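Local coordinates for protein type I modular polyketide synthase (Streptomyces albus subsp. albus, PDB 6IYT) that probably loads an ethylmalonyl extender unit from coenzyme A onto an acyl carrier protein, as the acyltransferase domain of a salinomycin polyketide synthase module, at residues G134-L139 with P144-R149; A151-A156 with V191-A196; A279-N282 with S286-V289; P378-L383 with Y402-T407. One frame throughout, in Å; residues are numbered along the deposited sequence.

Interaction 1: G134-L139 with P144-R149; sequences GMAVEL and PVFAAR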
# COMPACT_ATOMS: atom_id res chain seq x y z
N GLY A 134 -9.02 9.65 9.70
CA GLY A 134 -8.17 10.81 9.42
C GLY A 134 -7.10 10.56 8.36
O GLY A 134 -6.33 11.46 8.03
N MET A 135 -7.05 9.34 7.81
CA MET A 135 -6.10 9.03 6.72
C MET A 135 -6.22 10.02 5.54
O MET A 135 -7.31 10.49 5.22
CB MET A 135 -6.32 7.59 6.20
CG MET A 135 -7.65 7.38 5.50
SD MET A 135 -7.82 5.67 4.96
CE MET A 135 -6.68 5.65 3.59
N ALA A 136 -5.08 10.32 4.93
CA ALA A 136 -4.97 11.10 3.68
C ALA A 136 -5.04 12.61 3.85
O ALA A 136 -4.60 13.34 2.99
CB ALA A 136 -5.98 10.65 2.63
N VAL A 137 -5.64 13.07 4.94
CA VAL A 137 -5.84 14.50 5.15
C VAL A 137 -4.51 15.25 5.17
O VAL A 137 -4.34 16.24 4.52
CB VAL A 137 -6.60 14.80 6.47
CG1 VAL A 137 -6.74 16.31 6.66
CG2 VAL A 137 -7.96 14.14 6.46
N GLU A 138 -3.56 14.75 5.93
CA GLU A 138 -2.32 15.47 6.12
C GLU A 138 -1.50 15.42 4.85
O GLU A 138 -0.87 16.40 4.48
CB GLU A 138 -1.52 14.90 7.28
CG GLU A 138 -0.29 15.72 7.61
CD GLU A 138 0.52 15.14 8.76
OE1 GLU A 138 1.69 15.60 8.96
OE2 GLU A 138 0.03 14.16 9.40
N LEU A 139 -1.69 14.36 4.06
CA LEU A 139 -0.97 14.26 2.80
C LEU A 139 -1.60 15.13 1.68
O LEU A 139 -0.89 15.80 0.95
CB LEU A 139 -0.84 12.80 2.36
CG LEU A 139 0.24 12.52 1.35
CD1 LEU A 139 1.60 12.98 1.88
CD2 LEU A 139 0.27 11.05 0.98
N PRO A 144 1.52 18.28 -3.07
CA PRO A 144 0.78 18.64 -4.26
C PRO A 144 0.68 17.50 -5.27
O PRO A 144 -0.34 17.38 -5.93
CB PRO A 144 1.58 19.81 -4.83
CG PRO A 144 2.18 20.47 -3.63
CD PRO A 144 2.41 19.38 -2.60
N VAL A 145 1.68 16.61 -5.31
CA VAL A 145 1.65 15.44 -6.20
C VAL A 145 0.48 14.51 -5.79
O VAL A 145 -0.35 14.10 -6.63
CB VAL A 145 2.97 14.62 -6.11
CG1 VAL A 145 2.75 13.23 -6.66
CG2 VAL A 145 4.09 15.32 -6.87
N PHE A 146 0.36 14.25 -4.49
CA PHE A 146 -0.73 13.42 -3.98
C PHE A 146 -2.08 14.09 -4.22
O PHE A 146 -3.01 13.47 -4.69
CB PHE A 146 -0.52 13.12 -2.49
CG PHE A 146 -1.59 12.23 -1.89
CD1 PHE A 146 -1.66 10.90 -2.21
CD2 PHE A 146 -2.53 12.76 -1.04
CE1 PHE A 146 -2.63 10.09 -1.64
CE2 PHE A 146 -3.47 11.96 -0.44
CZ PHE A 146 -3.49 10.61 -0.71
N ALA A 147 -2.17 15.36 -3.90
CA ALA A 147 -3.45 16.06 -4.02
C ALA A 147 -3.93 16.12 -5.48
O ALA A 147 -5.13 16.04 -5.76
CB ALA A 147 -3.32 17.46 -3.44
N ALA A 148 -3.00 16.35 -6.41
CA ALA A 148 -3.35 16.41 -7.83
C ALA A 148 -3.91 15.09 -8.33
O ALA A 148 -4.88 15.07 -9.11
CB ALA A 148 -2.14 16.79 -8.66
N ARG A 149 -3.25 14.00 -7.98
CA ARG A 149 -3.68 12.71 -8.41
C ARG A 149 -4.97 12.35 -7.73
O ARG A 149 -5.88 11.81 -8.37
CB ARG A 149 -2.63 11.66 -8.14
CG ARG A 149 -3.03 10.28 -8.64
CD ARG A 149 -3.20 10.26 -10.16
NE ARG A 149 -3.19 8.89 -10.66
CZ ARG A 149 -3.75 8.48 -11.78
NH1 ARG A 149 -3.59 7.23 -12.17
NH2 ARG A 149 -4.38 9.34 -12.57

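Interaction 2: A151-A156 with V191-A196; sequences AEVASA and VMVSLA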
# COMPACT_ATOMS: atom_id res chain seq x y z
N ALA A 151 -7.27 14.42 -6.84
CA ALA A 151 -8.32 15.18 -7.52
C ALA A 151 -8.78 14.50 -8.80
O ALA A 151 -9.99 14.42 -9.06
CB ALA A 151 -7.85 16.59 -7.82
N GLU A 152 -7.83 13.98 -9.58
CA GLU A 152 -8.16 13.27 -10.84
C GLU A 152 -9.01 12.06 -10.54
O GLU A 152 -9.98 11.78 -11.24
CB GLU A 152 -6.89 12.80 -11.57
CG GLU A 152 -5.91 13.91 -11.94
CD GLU A 152 -4.68 13.40 -12.71
OE1 GLU A 152 -4.43 12.16 -12.70
OE2 GLU A 152 -4.01 14.23 -13.40
N VAL A 153 -8.58 11.26 -9.57
CA VAL A 153 -9.24 10.01 -9.30
C VAL A 153 -10.63 10.23 -8.63
O VAL A 153 -11.61 9.63 -9.02
CB VAL A 153 -8.39 9.14 -8.40
CG1 VAL A 153 -9.13 7.85 -8.09
CG2 VAL A 153 -7.05 8.85 -9.07
N ALA A 154 -10.69 11.20 -7.73
CA ALA A 154 -11.95 11.61 -7.10
C ALA A 154 -12.98 12.06 -8.11
O ALA A 154 -14.16 11.73 -7.97
CB ALA A 154 -11.72 12.70 -6.08
N SER A 155 -12.54 12.73 -9.16
CA SER A 155 -13.45 13.19 -10.20
C SER A 155 -14.08 12.03 -10.89
O SER A 155 -15.23 12.08 -11.24
CB SER A 155 -12.75 14.06 -11.22
OG SER A 155 -12.42 15.31 -10.64
N ALA A 156 -13.29 10.98 -11.10
CA ALA A 156 -13.79 9.78 -11.70
C ALA A 156 -14.82 9.10 -10.82
O ALA A 156 -15.87 8.68 -11.31
CB ALA A 156 -12.65 8.83 -12.04
N VAL A 191 -7.45 6.65 -2.55
CA VAL A 191 -6.24 6.81 -1.77
C VAL A 191 -5.11 5.89 -2.32
O VAL A 191 -3.97 6.35 -2.51
CB VAL A 191 -6.48 6.53 -0.29
CG1 VAL A 191 -5.18 6.35 0.43
CG2 VAL A 191 -7.29 7.64 0.34
N MET A 192 -5.45 4.65 -2.67
CA MET A 192 -4.41 3.66 -3.12
C MET A 192 -3.83 4.05 -4.49
O MET A 192 -2.62 4.01 -4.71
CB MET A 192 -5.00 2.27 -3.18
CG MET A 192 -5.09 1.59 -1.84
SD MET A 192 -5.52 -0.17 -1.97
CE MET A 192 -7.11 -0.09 -2.74
N VAL A 193 -4.69 4.48 -5.37
CA VAL A 193 -4.23 4.91 -6.66
C VAL A 193 -3.36 6.15 -6.51
O VAL A 193 -2.35 6.30 -7.21
CB VAL A 193 -5.42 5.19 -7.61
CG1 VAL A 193 -4.91 5.83 -8.90
CG2 VAL A 193 -6.20 3.91 -7.91
N SER A 194 -3.76 7.08 -5.64
CA SER A 194 -3.04 8.35 -5.53
C SER A 194 -1.70 8.18 -4.82
O SER A 194 -0.74 8.92 -5.10
CB SER A 194 -3.87 9.39 -4.78
OG SER A 194 -5.10 9.59 -5.43
N LEU A 195 -1.63 7.22 -3.91
CA LEU A 195 -0.36 6.92 -3.24
C LEU A 195 0.67 6.36 -4.20
O LEU A 195 1.85 6.66 -4.09
CB LEU A 195 -0.56 5.98 -2.05
CG LEU A 195 -1.25 6.51 -0.82
CD1 LEU A 195 -1.45 5.38 0.18
CD2 LEU A 195 -0.49 7.64 -0.15
N ALA A 196 0.22 5.70 -5.26
CA ALA A 196 1.19 5.19 -6.26
C ALA A 196 1.90 6.38 -6.99
O ALA A 196 3.10 6.31 -7.29
CB ALA A 196 0.50 4.30 -7.24

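Interaction 3: A279-N282 with S286-V289; sequences AGNN and SVTV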
# COMPACT_ATOMS: atom_id res chain seq x y z
N ALA A 279 -11.51 -17.30 2.95
CA ALA A 279 -11.74 -16.22 1.97
C ALA A 279 -10.46 -15.74 1.33
O ALA A 279 -10.49 -15.03 0.33
CB ALA A 279 -12.43 -15.05 2.65
N GLY A 280 -9.32 -16.13 1.88
CA GLY A 280 -8.04 -15.65 1.38
C GLY A 280 -6.88 -16.41 1.98
O GLY A 280 -6.88 -16.71 3.15
N ASN A 281 -5.84 -16.57 1.20
CA ASN A 281 -4.55 -17.03 1.70
C ASN A 281 -3.51 -15.98 1.49
O ASN A 281 -3.17 -15.67 0.36
CB ASN A 281 -4.13 -18.31 0.97
CG ASN A 281 -5.07 -19.45 1.21
OD1 ASN A 281 -4.90 -20.22 2.16
ND2 ASN A 281 -6.10 -19.54 0.41
N ASN A 282 -3.02 -15.39 2.59
CA ASN A 282 -2.13 -14.24 2.52
C ASN A 282 -0.69 -14.57 2.82
O ASN A 282 0.23 -13.80 2.44
CB ASN A 282 -2.60 -13.17 3.47
CG ASN A 282 -3.81 -12.45 2.97
OD1 ASN A 282 -4.28 -12.70 1.85
ND2 ASN A 282 -4.45 -11.69 3.86
N SER A 286 -1.18 -16.97 7.62
CA SER A 286 -2.06 -15.83 7.59
C SER A 286 -3.18 -16.07 6.57
O SER A 286 -2.92 -16.11 5.37
CB SER A 286 -1.25 -14.60 7.20
OG SER A 286 -2.12 -13.54 6.94
N VAL A 287 -4.41 -16.18 7.04
CA VAL A 287 -5.59 -16.38 6.15
C VAL A 287 -6.73 -15.48 6.59
O VAL A 287 -6.61 -14.77 7.59
CB VAL A 287 -6.10 -17.85 6.13
CG1 VAL A 287 -4.97 -18.82 5.77
CG2 VAL A 287 -6.75 -18.22 7.46
N THR A 288 -7.72 -15.33 5.72
CA THR A 288 -8.94 -14.66 6.07
C THR A 288 -10.12 -15.64 5.96
O THR A 288 -10.07 -16.50 5.21
CB THR A 288 -9.24 -13.47 5.15
OG1 THR A 288 -9.27 -13.93 3.83
CG2 THR A 288 -8.15 -12.42 5.25
N VAL A 289 -11.13 -15.39 6.74
CA VAL A 289 -12.31 -16.25 6.83
C VAL A 289 -13.57 -15.41 6.67
O VAL A 289 -13.69 -14.35 7.29
CB VAL A 289 -12.37 -16.94 8.19
CG1 VAL A 289 -13.66 -17.76 8.31
CG2 VAL A 289 -11.14 -17.82 8.40
O HOH W 1 -10.07 -12.25 1.71

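Interaction 4: P378-L383 with Y402-T407; sequences PVVRAL and YGISET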
# COMPACT_ATOMS: atom_id res chain seq x y z
N PRO A 378 0.14 -17.71 -3.13
CA PRO A 378 0.74 -18.36 -4.31
C PRO A 378 1.23 -17.35 -5.37
O PRO A 378 2.20 -17.60 -6.08
CB PRO A 378 -0.39 -19.22 -4.87
CG PRO A 378 -1.46 -19.25 -3.83
CD PRO A 378 -1.24 -18.15 -2.87
N VAL A 379 0.58 -16.21 -5.45
CA VAL A 379 1.00 -15.20 -6.38
C VAL A 379 2.30 -14.51 -5.90
O VAL A 379 3.20 -14.27 -6.69
CB VAL A 379 -0.12 -14.17 -6.61
CG1 VAL A 379 0.41 -12.98 -7.39
CG2 VAL A 379 -1.28 -14.83 -7.34
N VAL A 380 2.45 -14.32 -4.59
CA VAL A 380 3.71 -13.83 -4.06
C VAL A 380 4.86 -14.80 -4.43
O VAL A 380 5.92 -14.37 -4.83
CB VAL A 380 3.65 -13.66 -2.54
CG1 VAL A 380 5.02 -13.27 -1.99
CG2 VAL A 380 2.63 -12.60 -2.19
N ARG A 381 4.63 -16.09 -4.23
CA ARG A 381 5.61 -17.10 -4.63
C ARG A 381 5.97 -16.96 -6.12
O ARG A 381 7.14 -16.99 -6.49
CB ARG A 381 5.07 -18.49 -4.34
CG ARG A 381 4.88 -18.81 -2.90
CD ARG A 381 4.38 -20.22 -2.69
NE ARG A 381 3.98 -20.41 -1.31
CZ ARG A 381 4.82 -20.77 -0.34
NH1 ARG A 381 4.41 -20.78 0.92
NH2 ARG A 381 6.06 -21.13 -0.64
N ALA A 382 4.97 -16.80 -6.95
CA ALA A 382 5.19 -16.74 -8.35
C ALA A 382 5.95 -15.47 -8.73
O ALA A 382 6.86 -15.49 -9.59
CB ALA A 382 3.87 -16.82 -9.07
N LEU A 383 5.62 -14.35 -8.06
CA LEU A 383 6.34 -13.10 -8.26
C LEU A 383 7.83 -13.25 -7.90
O LEU A 383 8.69 -12.84 -8.65
CB LEU A 383 5.69 -11.96 -7.44
CG LEU A 383 4.37 -11.47 -8.03
CD1 LEU A 383 3.58 -10.72 -6.98
CD2 LEU A 383 4.62 -10.57 -9.22
N TYR A 402 3.43 -8.10 5.95
CA TYR A 402 3.79 -9.21 6.88
C TYR A 402 3.70 -10.56 6.16
O TYR A 402 4.63 -11.37 6.20
CB TYR A 402 2.89 -9.20 8.09
CG TYR A 402 3.26 -10.26 9.11
CD1 TYR A 402 4.34 -10.08 9.96
CD2 TYR A 402 2.55 -11.46 9.19
CE1 TYR A 402 4.66 -11.02 10.92
CE2 TYR A 402 2.86 -12.41 10.15
CZ TYR A 402 3.91 -12.17 11.02
OH TYR A 402 4.26 -13.12 11.96
N GLY A 403 2.62 -10.73 5.41
CA GLY A 403 2.41 -11.95 4.63
C GLY A 403 3.44 -12.14 3.53
O GLY A 403 3.86 -13.25 3.26
N ILE A 404 3.84 -11.05 2.88
CA ILE A 404 4.84 -11.13 1.86
C ILE A 404 6.18 -11.61 2.45
O ILE A 404 6.81 -12.50 1.90
CB ILE A 404 5.03 -9.78 1.14
CG1 ILE A 404 3.75 -9.44 0.36
CG2 ILE A 404 6.22 -9.83 0.20
CD1 ILE A 404 3.65 -7.98 -0.04
N SER A 405 6.62 -10.99 3.55
CA SER A 405 7.88 -11.40 4.21
C SER A 405 7.82 -12.86 4.67
O SER A 405 8.75 -13.64 4.43
CB SER A 405 8.19 -10.51 5.41
OG SER A 405 8.22 -9.17 4.99
N GLU A 406 6.72 -13.22 5.30
CA GLU A 406 6.51 -14.63 5.79
C GLU A 406 6.60 -15.65 4.64
O GLU A 406 7.21 -16.74 4.76
CB GLU A 406 5.14 -14.74 6.46
CG GLU A 406 5.17 -14.86 7.97
CD GLU A 406 3.88 -15.49 8.51
OE1 GLU A 406 3.04 -15.97 7.69
OE2 GLU A 406 3.70 -15.49 9.74
N THR A 407 5.96 -15.33 3.52
CA THR A 407 6.05 -16.16 2.33
C THR A 407 7.47 -16.22 1.77
O THR A 407 7.96 -17.29 1.42
CB THR A 407 5.10 -15.64 1.23
OG1 THR A 407 3.75 -15.62 1.72
CG2 THR A 407 5.18 -16.49 -0.02

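Interaction 1: G134-L139 with P144-R149
Phe146 reaches across from helix 144-158 to Leu139 on helix 137-142, two consecutive helices of the acyltransferase domain, and the contact is built on a CH-pi interaction. The phenyl ring is carried outward by a first torsion that sets CG anti to the backbone N (chi1 -179°), and the Leu139 side chain crosses it at about a right angle. Leu139 CD2 sits over the middle of one ring face, 3.7 Å from the centroid of the Phe146 ring and only 12° off its normal. The rest of the leucine lies along the CD2-CE2 side of the ring: Leu139 CG is 3.7 Å from Phe146 CD2, and Leu139 CB approaches Phe146 CE2 at 3.9 Å. Leu139 itself has chi1 -161°, which turns CG to lie beside its own carbonyl carbon and brings the CD2 branch above the ring. No hydrogen bond links the two segments, and the touching residues are buried. Beyond them, Leu195 of helix 181-200 packs on both Leu139 and Phe146, while Ser194 also meets the phenyl ring. The far end of the ring is reached by Ala136, the N-cap residue of helix 137-142, whose CB lies 4.2 Å from Phe146 CZ.

Interaction 2: A151-A156 with V191-A196
The carbonyl oxygen Ala151 O, two residues before the Val153 that meets Val193, is gripped twice by Ser155. The backbone Ser155 N donates to Ala151 O at 3.1 Å in the ordinary helical pattern, and the hydroxyl Ser155 OG adds a second bond to Ala151 O at 3.0 Å. The two donors arrive from opposite faces of the carbonyl plane, the hydroxyl tilted 28° out of it; this double hold fixes the rotation of the serine on the exposed side of the helix. The side turned inward is apolar. Val153 CG2 meets Val193 CG1 at 3.7 Å, branch against branch, with the two side chains crossing obliquely. In this way helix 144-158 packs on helix 181-200 within the alpha/beta core of the acyltransferase, and Val193 is also touched by Ala218 and Ala221 of helix 215-223, which begins at the last glycine of the GHSQG sequence that probably forms the nucleophile elbow. At Val193 the first torsion of 172° places CG1 anti to the backbone N, pointing it at its partner. Val153 uses the other branch, CG2, which lies beside its own backbone N. The same methyl stands 4.2 Å from Ser194 OG, a packing contact; the hydroxyl is hydrogen-bonded to Thr190 O one turn earlier. Phe189 and Thr190, from the turn just before, also touch Val153.

Interaction 3: A279-N282 with S286-V289
Strands 279-282 and 286-289 run antiparallel at 172° with their axes 4.6 Å apart, and their regular pairing is interrupted by a classic beta bulge in which Ala279 and Gly280 both face Thr288. They belong to the hairpin of strands 276-283 and 286-291, part of the ferredoxin-like small subdomain of the acyltransferase. Thr288 O receives Ala279 N at 2.8 Å, and Gly280 N adds a weak, bent bond to the same oxygen. Return bonds run from Thr288 N to Gly280 O at 3.0 Å and from Asn282 N to Ser286 O at 2.9 Å. Thr288 packs its hydroxyl against the bulge: chi1 of 56° puts OG1 between the backbone N and carbonyl carbon, 3.2 Å from Gly280 CA, where the glycine brings no side chain. Its methyl goes the other way, toward the Asn282 amide, which crosses the threonine at about a right angle. On the other face Asn281 and Val287 lie side by side, pointing the same way, and both touch Ala259 of helix 259-266. A water spans the bulge, bonded to Thr288 OG1 at 2.8 Å and giving a weak bond to Ala279 O.

Interaction 4: P378-L383 with Y402-T407
Thr407 wedges its branched side chain between Val380 and Arg381, where helices 376-385 and 401-411 cross at -60° with segment axes 9.8 Å apart. Helix 401-411 makes the beta-alpha-beta crossover between the neighbouring parallel strands 388-393 and 416-418 of the core sheet. From its root outward, Thr407 CB lies 4.0 Å from Val380 CG1. Next comes the methyl, directed at the opposing helix because CG2 stands anti to the backbone N: Thr407 CG2 touches Val380 CG1 at 3.8 Å and Arg381 CG at 3.7 Å. It also lies over one face of the Arg381 guanidinium, offset toward the rim, while Arg381 stays extended from CG to NE. At its charged end Arg381 NH1 forms a salt bridge to Asp410 of helix 401-411, which ties the helices together, and another to Glu377 of its own helix. Deeper in, Val380 CG2 meets Ile404 CG1 at 4.2 Å, and Ile404 continues onto Phe391 of the sheet. The remaining branch of Thr407 turns back to its own helix, where OG1 donates to Gly403 O at 2.8 Å, reaching that oxygen from the face opposite the one used by Thr407 N.

In the fold
All four contacts are largely buried; in interaction 4 the partly exposed Arg381 is the exception, and its charge is met by residues outside the two segments. Interactions 1 and 2 share helix 144-158 and touch directly, their centres 9 Å apart: Phe146 CE1 lies 3.5 Å from Ser194 CB. Across the domain, with its centre 29 Å from that of interaction 1, interaction 4 also joins helices, with Ile404 packing on strand 388-393. Interaction 3 differs in kind, being held by backbone hydrogen bonds and a water within the mixed sheet. It meets interaction 4 lightly, Asn282 O lying 4.0 Å from Thr407 OG1, so the small subdomain hairpin abuts the helices of the large subdomain there.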